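Local structure of cytochrome P450 (CYP102L1) (Mycobacterium phage Adler, 6N6Q) at residues Ala154-Glu162 and Phe173-Glu181; Trp342-Lys353 and Phe365-His376. The protein probably acts as a heme-thiolate monooxygenase, a phage-encoded cytochrome P450 that carries an iron protoporphyrin IX and whose substrate is not established. One frame throughout, in Å; residues are numbered along the deposited sequence.

How the contacts relate
Both contacts belong to the cytochrome P450 fold, but they lie on opposite sides of the chain's centre, each about 17 Å from it, with their own centres about 33 Å apart. Contact 1 holds the loop 173-181 against helix 152-169 in the helical part of the protein; contact 2 pairs two strands of the beta sheet. They do not touch, the nearest atoms being about 9 Å apart. The heme relates them: V344, A345 and Y348 of contact 2 line its pocket directly, whereas contact 1 does not touch it; among the residues that meet across contact 1, the I161 side chain lies about 11 Å from the heme. Contact 1 closes before contact 2 opens along the chain.

Contact 1: residues Ala154-Glu162 and Phe173-Glu181; sequences AETNRLTIE and FNNLADHSE
Helix 152-169, helix E in P450 terms, is met here by the loop that leads from it to helix 183-196, and two charged side chains of the helix take hold of the loop's backbone. E162 receives two successive amides: F173 N gives its hydrogen to OE1 at 3.3 Å, on that oxygen's syn lone pair, while N174 N reaches OE2 at 2.7 Å from above the carboxylate plane. The bend at chi2 (-54°) turns the carboxylate back to meet them. A water links E162 OE2 to R158 O and N174 ND2, and R166 adds a salt bridge to OE1. One turn earlier, the R158 guanidinium points an edge at the carbonyl of D178, with NH1 in a straight bond to O at 2.5 Å, a length too short to trust fully. NH1 also sits over the centre of the H179 ring. From the other direction E181 OE1 makes a long salt bridge to R158 NE, 3.5 Å, its carboxylate turned steeply against the guanidinium. Between the two charged grips L176 supplies the apolar part, its CD1 3.7 Å from L159 CD1 and its CD2 beside E162 CG. H179 NE2 bonds E155 OE2 weakly, that oxygen being salt-bridged to R143. Helix 119-145 packs beside E155, L159 and E162, helix 265-296 beside I161 and F173, and helix 183-196 touches I161, N174 and E181.

Contact 2: residues Trp342-Lys353 and Phe365-His376; sequences WPVAPGYFRQAK and FKKNDWVFVNLH. With HEM (protoporphyrin IX containing Fe), chain E; CAC (cacodylate ion), chain F.
The Y348 ring carries V373 on one face, with CB 3.9 Å from the ring centroid in a CH-pi contact, and R350 CG at its edge, in plane; L375 CD2 comes in obliquely, 3.8 Å from Y348 CE1. Y348 CG stands between the backbone N and the carbonyl carbon (chi1 50°), laying the ring alongside V373, and its OH is hydrogen-bonded to N72. On the other face of the sheet, F349 has F372 CD1 over one side of its ring, 3.4 Å from F349 CZ, the rings inclined at 50°. W370 closes this aromatic cluster, its CE3 meeting F349 CD1 obliquely, while N368 O lies in plane at the indole edge. At the far end NE2 of H376 sits over one face of W342, in rings near parallel but slid apart; W342 also stacks with F289, and ND1 of H376 bonds T40.

Y348 with V373 and R350 with V371 are the hydrogen-bonded pairs, V373 N reaching Y348 O at 2.9 Å almost along the C=O axis. Pairing runs on to the type II turn K366 to D369, which leads into strand 370-374; there N368 N donates to A352 O at 2.8 Å. Opposite that end, H376 N and, weakly, L375 N both go to P346 O, where N374 caps helix 375-379.

Y348 CB lies 3.4 Å from heme O1A, and A345 CB is 3.7 Å from heme CMA. Flanked by strands 58-62 and 77-79, this antiparallel pair, joined through short strands 356-357 and 364-365, forms the middle of the P450 beta-1 sheet, its leading loop lining the heme pocket.

Contact 1: residues Ala154-Glu162 and Phe173-Glu181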
# COMPACT_ATOMS: atom_id res chain seq x y z
N ALA A 154 4.59 -7.71 -10.90
CA ALA A 154 5.65 -8.48 -10.24
C ALA A 154 6.95 -7.70 -10.19
O ALA A 154 7.64 -7.68 -9.16
CB ALA A 154 5.85 -9.82 -10.94
N GLU A 155 7.32 -7.05 -11.30
CA GLU A 155 8.56 -6.27 -11.32
C GLU A 155 8.49 -5.11 -10.33
O GLU A 155 9.44 -4.87 -9.57
CB GLU A 155 8.83 -5.76 -12.73
CG GLU A 155 9.26 -6.84 -13.70
CD GLU A 155 10.74 -7.17 -13.60
OE1 GLU A 155 11.52 -6.28 -13.19
OE2 GLU A 155 11.13 -8.31 -13.94
N THR A 156 7.38 -4.37 -10.34
CA THR A 156 7.23 -3.26 -9.40
C THR A 156 7.20 -3.75 -7.95
O THR A 156 7.55 -2.99 -7.04
CB THR A 156 5.96 -2.46 -9.70
OG1 THR A 156 4.82 -3.31 -9.62
CG2 THR A 156 6.04 -1.85 -11.10
N ASN A 157 6.80 -5.00 -7.72
CA ASN A 157 6.78 -5.50 -6.35
C ASN A 157 8.17 -5.90 -5.87
O ASN A 157 8.46 -5.75 -4.68
CB ASN A 157 5.81 -6.68 -6.23
CG ASN A 157 5.06 -6.68 -4.91
OD1 ASN A 157 5.65 -6.45 -3.85
ND2 ASN A 157 3.76 -6.93 -4.97
N ARG A 158 9.02 -6.39 -6.77
CA ARG A 158 10.42 -6.59 -6.40
C ARG A 158 11.11 -5.27 -6.10
O ARG A 158 12.00 -5.21 -5.24
CB ARG A 158 11.18 -7.32 -7.51
CG ARG A 158 10.55 -8.62 -7.98
CD ARG A 158 11.52 -9.36 -8.88
NE ARG A 158 12.60 -9.98 -8.12
CZ ARG A 158 13.84 -10.16 -8.58
NH1 ARG A 158 14.16 -9.76 -9.80
NH2 ARG A 158 14.75 -10.73 -7.81
N LEU A 159 10.71 -4.20 -6.79
CA LEU A 159 11.35 -2.90 -6.60
C LEU A 159 11.01 -2.32 -5.23
O LEU A 159 11.91 -1.98 -4.45
CB LEU A 159 10.93 -1.94 -7.71
CG LEU A 159 11.33 -0.48 -7.47
CD1 LEU A 159 12.84 -0.33 -7.40
CD2 LEU A 159 10.74 0.44 -8.54
N THR A 160 9.71 -2.19 -4.93
CA THR A 160 9.31 -1.54 -3.69
C THR A 160 9.78 -2.32 -2.47
O THR A 160 9.99 -1.74 -1.40
CB THR A 160 7.79 -1.37 -3.65
OG1 THR A 160 7.16 -2.66 -3.64
CG2 THR A 160 7.31 -0.59 -4.88
N ILE A 161 9.96 -3.64 -2.60
CA ILE A 161 10.57 -4.42 -1.53
C ILE A 161 11.98 -3.92 -1.25
O ILE A 161 12.35 -3.64 -0.11
CB ILE A 161 10.56 -5.92 -1.87
CG1 ILE A 161 9.17 -6.52 -1.61
CG2 ILE A 161 11.62 -6.66 -1.06
CD1 ILE A 161 9.01 -7.91 -2.15
N GLU A 162 12.78 -3.78 -2.31
CA GLU A 162 14.15 -3.30 -2.14
C GLU A 162 14.18 -1.85 -1.68
O GLU A 162 15.08 -1.46 -0.92
CB GLU A 162 14.94 -3.46 -3.44
CG GLU A 162 15.14 -4.91 -3.85
CD GLU A 162 15.76 -5.74 -2.75
OE1 GLU A 162 16.71 -5.26 -2.10
OE2 GLU A 162 15.30 -6.88 -2.54
N PHE A 173 17.49 -7.81 -0.18
CA PHE A 173 16.95 -9.15 -0.35
C PHE A 173 17.20 -9.72 -1.74
O PHE A 173 17.59 -10.88 -1.87
CB PHE A 173 15.45 -9.17 -0.05
CG PHE A 173 15.12 -8.99 1.40
CD1 PHE A 173 15.37 -10.00 2.31
CD2 PHE A 173 14.55 -7.81 1.85
CE1 PHE A 173 15.07 -9.84 3.64
CE2 PHE A 173 14.24 -7.65 3.19
CZ PHE A 173 14.50 -8.66 4.08
N ASN A 174 16.98 -8.92 -2.78
CA ASN A 174 17.16 -9.36 -4.15
C ASN A 174 17.94 -8.32 -4.94
O ASN A 174 17.94 -7.13 -4.60
CB ASN A 174 15.81 -9.62 -4.85
CG ASN A 174 15.19 -10.94 -4.45
OD1 ASN A 174 15.87 -11.96 -4.35
ND2 ASN A 174 13.88 -10.92 -4.21
N ASN A 175 18.62 -8.79 -5.98
CA ASN A 175 19.21 -7.92 -6.99
C ASN A 175 18.23 -7.81 -8.14
O ASN A 175 17.85 -8.83 -8.73
CB ASN A 175 20.56 -8.46 -7.45
CG ASN A 175 21.24 -7.55 -8.45
OD1 ASN A 175 21.10 -7.72 -9.66
ND2 ASN A 175 21.99 -6.58 -7.96
N LEU A 176 17.81 -6.58 -8.46
CA LEU A 176 16.74 -6.39 -9.44
C LEU A 176 17.15 -6.85 -10.83
O LEU A 176 16.30 -7.26 -11.62
CB LEU A 176 16.31 -4.92 -9.46
CG LEU A 176 15.75 -4.39 -8.14
CD1 LEU A 176 15.26 -2.97 -8.30
CD2 LEU A 176 14.65 -5.30 -7.61
N ALA A 177 18.45 -6.80 -11.15
CA ALA A 177 18.91 -7.34 -12.42
C ALA A 177 18.78 -8.85 -12.47
O ALA A 177 18.63 -9.43 -13.55
CB ALA A 177 20.35 -6.92 -12.69
N ASP A 178 18.84 -9.51 -11.31
CA ASP A 178 18.73 -10.95 -11.20
C ASP A 178 17.27 -11.35 -11.00
O ASP A 178 16.43 -10.55 -10.57
CB ASP A 178 19.59 -11.46 -10.04
CG ASP A 178 19.90 -12.94 -10.15
OD1 ASP A 178 20.67 -13.33 -11.04
OD2 ASP A 178 19.36 -13.71 -9.32
N HIS A 179 16.97 -12.61 -11.31
CA HIS A 179 15.61 -13.12 -11.18
C HIS A 179 15.50 -14.30 -10.21
O HIS A 179 14.46 -14.97 -10.19
CB HIS A 179 15.05 -13.52 -12.55
CG HIS A 179 14.20 -12.46 -13.17
ND1 HIS A 179 14.73 -11.35 -13.81
CD2 HIS A 179 12.85 -12.32 -13.24
CE1 HIS A 179 13.74 -10.59 -14.25
NE2 HIS A 179 12.60 -11.16 -13.92
N SER A 180 16.53 -14.56 -9.42
CA SER A 180 16.40 -15.51 -8.32
C SER A 180 15.72 -14.82 -7.15
O SER A 180 16.01 -13.67 -6.83
CB SER A 180 17.77 -16.04 -7.90
OG SER A 180 18.39 -16.76 -8.95
N GLU A 181 14.79 -15.54 -6.51
CA GLU A 181 14.03 -14.99 -5.40
C GLU A 181 14.66 -15.40 -4.08
O GLU A 181 15.06 -16.55 -3.90
CB GLU A 181 12.57 -15.44 -5.46
CG GLU A 181 11.62 -14.52 -4.70
CD GLU A 181 11.64 -13.10 -5.24
OE1 GLU A 181 11.72 -12.92 -6.47
OE2 GLU A 181 11.58 -12.15 -4.42
O HOH W 1 13.21 -7.70 -4.06

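Contact 2: residues Trp342-Lys353 and Phe365-His376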
# COMPACT_ATOMS: atom_id res chain seq x y z
N TRP A 342 -8.56 3.58 -8.54
CA TRP A 342 -8.29 2.24 -8.02
C TRP A 342 -7.42 2.36 -6.78
O TRP A 342 -6.19 2.26 -6.85
CB TRP A 342 -7.62 1.36 -9.07
CG TRP A 342 -8.52 1.03 -10.21
CD1 TRP A 342 -8.55 1.63 -11.44
CD2 TRP A 342 -9.55 0.03 -10.24
NE1 TRP A 342 -9.52 1.06 -12.22
CE2 TRP A 342 -10.15 0.08 -11.51
CE3 TRP A 342 -10.01 -0.90 -9.30
CZ2 TRP A 342 -11.20 -0.77 -11.87
CZ3 TRP A 342 -11.05 -1.74 -9.67
CH2 TRP A 342 -11.63 -1.67 -10.94
N PRO A 343 -8.03 2.56 -5.61
CA PRO A 343 -7.24 2.62 -4.38
C PRO A 343 -6.74 1.24 -4.00
O PRO A 343 -7.54 0.35 -3.68
CB PRO A 343 -8.23 3.18 -3.34
CG PRO A 343 -9.60 2.96 -3.92
CD PRO A 343 -9.48 2.49 -5.35
N VAL A 344 -5.42 1.04 -4.04
CA VAL A 344 -4.85 -0.27 -3.77
C VAL A 344 -5.24 -0.75 -2.38
O VAL A 344 -5.43 -1.95 -2.15
CB VAL A 344 -3.32 -0.24 -3.96
CG1 VAL A 344 -2.99 -0.01 -5.43
CG2 VAL A 344 -2.68 0.83 -3.10
N ALA A 345 -5.37 0.17 -1.42
CA ALA A 345 -6.02 -0.14 -0.16
C ALA A 345 -7.49 0.22 -0.31
O ALA A 345 -7.88 1.37 -0.06
CB ALA A 345 -5.37 0.61 1.00
N PRO A 346 -8.34 -0.72 -0.72
CA PRO A 346 -9.70 -0.36 -1.15
C PRO A 346 -10.61 0.11 -0.03
O PRO A 346 -11.69 0.63 -0.31
CB PRO A 346 -10.22 -1.65 -1.78
CG PRO A 346 -9.52 -2.73 -1.02
CD PRO A 346 -8.15 -2.18 -0.69
N GLY A 347 -10.21 -0.05 1.23
CA GLY A 347 -11.06 0.39 2.32
C GLY A 347 -10.42 0.09 3.65
O GLY A 347 -9.35 -0.53 3.74
N TYR A 348 -11.10 0.53 4.71
CA TYR A 348 -10.64 0.32 6.07
C TYR A 348 -11.84 0.10 6.97
O TYR A 348 -12.98 0.45 6.63
CB TYR A 348 -9.80 1.51 6.57
CG TYR A 348 -10.46 2.86 6.35
CD1 TYR A 348 -10.28 3.55 5.15
CD2 TYR A 348 -11.24 3.44 7.33
CE1 TYR A 348 -10.87 4.77 4.94
CE2 TYR A 348 -11.84 4.67 7.13
CZ TYR A 348 -11.65 5.33 5.93
OH TYR A 348 -12.24 6.56 5.73
N PHE A 349 -11.59 -0.50 8.13
CA PHE A 349 -12.63 -0.83 9.09
C PHE A 349 -12.57 0.13 10.27
O PHE A 349 -11.49 0.39 10.82
CB PHE A 349 -12.47 -2.28 9.58
CG PHE A 349 -12.86 -3.30 8.56
CD1 PHE A 349 -14.18 -3.69 8.41
CD2 PHE A 349 -11.90 -3.88 7.74
CE1 PHE A 349 -14.55 -4.64 7.47
CE2 PHE A 349 -12.26 -4.83 6.80
CZ PHE A 349 -13.58 -5.21 6.66
N ARG A 350 -13.73 0.65 10.65
CA ARG A 350 -13.84 1.55 11.79
C ARG A 350 -14.77 0.95 12.83
O ARG A 350 -15.60 0.09 12.52
CB ARG A 350 -14.34 2.94 11.36
CG ARG A 350 -13.47 3.61 10.31
CD ARG A 350 -13.24 5.07 10.66
NE ARG A 350 -12.04 5.26 11.47
CZ ARG A 350 -11.84 6.30 12.27
NH1 ARG A 350 -12.77 7.24 12.39
NH2 ARG A 350 -10.71 6.39 12.97
N GLN A 351 -14.63 1.41 14.07
CA GLN A 351 -15.45 0.94 15.17
C GLN A 351 -15.86 2.12 16.03
O GLN A 351 -15.16 3.14 16.08
CB GLN A 351 -14.72 -0.12 16.02
CG GLN A 351 -13.53 0.42 16.78
CD GLN A 351 -12.74 -0.67 17.48
OE1 GLN A 351 -12.83 -1.85 17.11
NE2 GLN A 351 -11.97 -0.30 18.49
N ALA A 352 -17.00 1.98 16.70
CA ALA A 352 -17.57 3.07 17.48
C ALA A 352 -16.97 3.11 18.88
O ALA A 352 -16.98 2.09 19.59
CB ALA A 352 -19.09 2.93 17.56
N LYS A 353 -16.44 4.27 19.26
CA LYS A 353 -15.89 4.42 20.61
C LYS A 353 -16.98 4.49 21.66
O LYS A 353 -16.75 4.12 22.82
CB LYS A 353 -15.00 5.66 20.67
CG LYS A 353 -13.81 5.62 19.73
CD LYS A 353 -13.14 6.98 19.60
CE LYS A 353 -12.50 7.41 20.91
NZ LYS A 353 -11.87 8.75 20.78
N PHE A 365 -25.45 2.73 16.51
CA PHE A 365 -24.32 1.82 16.68
C PHE A 365 -23.92 1.78 18.14
O PHE A 365 -23.61 2.82 18.74
CB PHE A 365 -23.13 2.24 15.81
CG PHE A 365 -23.38 2.10 14.34
CD1 PHE A 365 -23.21 0.87 13.71
CD2 PHE A 365 -23.79 3.18 13.58
CE1 PHE A 365 -23.44 0.73 12.35
CE2 PHE A 365 -24.02 3.05 12.22
CZ PHE A 365 -23.85 1.83 11.61
N LYS A 366 -23.93 0.58 18.72
CA LYS A 366 -23.38 0.37 20.05
C LYS A 366 -21.86 0.44 19.99
O LYS A 366 -21.25 0.19 18.95
CB LYS A 366 -23.86 -0.98 20.60
CG LYS A 366 -23.16 -1.49 21.85
CD LYS A 366 -23.35 -0.57 23.04
CE LYS A 366 -22.52 -1.05 24.23
NZ LYS A 366 -21.16 -1.47 23.81
N LYS A 367 -21.25 0.81 21.12
CA LYS A 367 -19.79 0.83 21.22
C LYS A 367 -19.21 -0.51 20.79
O LYS A 367 -19.76 -1.58 21.10
CB LYS A 367 -19.38 1.15 22.66
CG LYS A 367 -17.88 1.06 22.92
CD LYS A 367 -17.55 1.33 24.38
CE LYS A 367 -16.07 1.11 24.66
NZ LYS A 367 -15.73 1.36 26.08
N ASN A 368 -18.10 -0.45 20.06
CA ASN A 368 -17.36 -1.57 19.49
C ASN A 368 -18.07 -2.22 18.30
O ASN A 368 -17.61 -3.27 17.82
CB ASN A 368 -17.04 -2.65 20.53
CG ASN A 368 -15.98 -2.20 21.52
OD1 ASN A 368 -15.18 -1.32 21.23
ND2 ASN A 368 -15.98 -2.81 22.70
N ASP A 369 -19.16 -1.64 17.81
CA ASP A 369 -19.70 -2.07 16.53
C ASP A 369 -18.82 -1.54 15.41
O ASP A 369 -18.33 -0.40 15.47
CB ASP A 369 -21.14 -1.57 16.35
CG ASP A 369 -22.12 -2.29 17.25
OD1 ASP A 369 -21.82 -3.43 17.68
OD2 ASP A 369 -23.19 -1.72 17.53
N TRP A 370 -18.60 -2.36 14.39
CA TRP A 370 -17.65 -2.03 13.34
C TRP A 370 -18.33 -2.00 11.97
O TRP A 370 -19.26 -2.75 11.70
CB TRP A 370 -16.47 -3.01 13.32
CG TRP A 370 -16.84 -4.45 13.39
CD1 TRP A 370 -17.22 -5.15 14.50
CD2 TRP A 370 -16.86 -5.39 12.30
NE1 TRP A 370 -17.48 -6.46 14.17
CE2 TRP A 370 -17.26 -6.63 12.82
CE3 TRP A 370 -16.57 -5.29 10.94
CZ2 TRP A 370 -17.39 -7.77 12.03
CZ3 TRP A 370 -16.70 -6.42 10.15
CH2 TRP A 370 -17.10 -7.64 10.70
N VAL A 371 -17.83 -1.10 11.12
CA VAL A 371 -18.30 -0.95 9.75
C VAL A 371 -17.09 -0.92 8.82
O VAL A 371 -15.94 -0.82 9.26
CB VAL A 371 -19.15 0.33 9.56
CG1 VAL A 371 -20.37 0.31 10.47
CG2 VAL A 371 -18.31 1.57 9.81
N PHE A 372 -17.37 -0.99 7.52
CA PHE A 372 -16.35 -0.95 6.48
C PHE A 372 -16.58 0.27 5.61
O PHE A 372 -17.67 0.45 5.06
CB PHE A 372 -16.37 -2.23 5.64
CG PHE A 372 -15.39 -2.22 4.50
CD1 PHE A 372 -14.04 -2.40 4.72
CD2 PHE A 372 -15.83 -2.07 3.19
CE1 PHE A 372 -13.13 -2.41 3.67
CE2 PHE A 372 -14.93 -2.07 2.14
CZ PHE A 372 -13.58 -2.25 2.38
N VAL A 373 -15.56 1.12 5.50
CA VAL A 373 -15.59 2.26 4.59
C VAL A 373 -15.08 1.79 3.24
O VAL A 373 -13.91 1.42 3.10
CB VAL A 373 -14.75 3.43 5.13
CG1 VAL A 373 -14.66 4.53 4.09
CG2 VAL A 373 -15.35 3.96 6.42
N ASN A 374 -15.96 1.78 2.24
CA ASN A 374 -15.61 1.33 0.89
C ASN A 374 -15.03 2.52 0.14
O ASN A 374 -15.77 3.33 -0.43
CB ASN A 374 -16.83 0.75 0.19
CG ASN A 374 -16.48 0.05 -1.11
OD1 ASN A 374 -15.47 0.34 -1.74
ND2 ASN A 374 -17.33 -0.89 -1.52
N LEU A 375 -13.70 2.62 0.12
CA LEU A 375 -13.05 3.73 -0.57
C LEU A 375 -13.23 3.63 -2.08
O LEU A 375 -13.42 4.65 -2.75
CB LEU A 375 -11.56 3.78 -0.22
CG LEU A 375 -11.18 4.24 1.18
CD1 LEU A 375 -9.71 3.98 1.44
CD2 LEU A 375 -11.51 5.72 1.35
N HIS A 376 -13.16 2.41 -2.63
CA HIS A 376 -13.31 2.24 -4.07
C HIS A 376 -14.66 2.76 -4.55
O HIS A 376 -14.76 3.37 -5.62
CB HIS A 376 -13.13 0.78 -4.46
CG HIS A 376 -13.52 0.48 -5.87
ND1 HIS A 376 -14.58 -0.34 -6.19
CD2 HIS A 376 -12.99 0.90 -7.05
CE1 HIS A 376 -14.69 -0.41 -7.51
NE2 HIS A 376 -13.74 0.33 -8.05
CHA HEM E . -1.72 2.15 7.27
CHB HEM E . -2.59 2.67 2.52
CHC HEM E . 2.20 2.67 1.65
CHD HEM E . 2.99 1.40 6.27
C1A HEM E . -2.39 2.32 6.08
C2A HEM E . -3.82 2.46 5.89
C3A HEM E . -4.05 2.60 4.58
C4A HEM E . -2.78 2.56 3.88
CMA HEM E . -5.44 2.78 3.94
CAA HEM E . -4.90 2.44 6.99
CBA HEM E . -5.29 0.99 7.26
CGA HEM E . -6.47 0.93 8.20
O1A HEM E . -7.04 1.99 8.53
O2A HEM E . -6.83 -0.20 8.62
C1B HEM E . -1.37 2.77 1.88
C2B HEM E . -1.17 3.11 0.48
C3B HEM E . 0.15 3.11 0.23
C4B HEM E . 0.83 2.77 1.47
CMB HEM E . -2.34 3.41 -0.49
CAB HEM E . 0.92 3.40 -1.08
CBB HEM E . 0.35 3.69 -2.26
C1C HEM E . 2.85 2.35 2.82
C2C HEM E . 4.28 2.32 3.03
C3C HEM E . 4.52 1.97 4.30
C4C HEM E . 3.23 1.77 4.96
CMC HEM E . 5.37 2.62 1.98
CAC HEM E . 5.94 1.83 4.89
CBC HEM E . 6.17 1.51 6.16
C1D HEM E . 1.79 1.50 6.95
C2D HEM E . 1.58 1.24 8.37
C3D HEM E . 0.29 1.45 8.64
C4D HEM E . -0.38 1.85 7.42
CMD HEM E . 2.67 0.80 9.38
CAD HEM E . -0.38 1.29 10.02
CBD HEM E . -0.21 2.57 10.84
CGD HEM E . -0.94 2.45 12.15
O1D HEM E . -0.49 3.07 13.15
O2D HEM E . -1.98 1.74 12.20
NA HEM E . -1.79 2.38 4.83
NB HEM E . -0.13 2.57 2.45
NC HEM E . 2.25 2.01 4.02
ND HEM E . 0.58 1.87 6.41
FE HEM E . 0.22 2.07 4.39
AS CAC F . -9.25 -2.75 20.18
O1 CAC F . -7.93 -2.27 21.19
O2 CAC F . -9.28 -2.44 18.49
C1 CAC F . -9.53 -4.63 20.46
C2 CAC F . -10.84 -2.03 20.97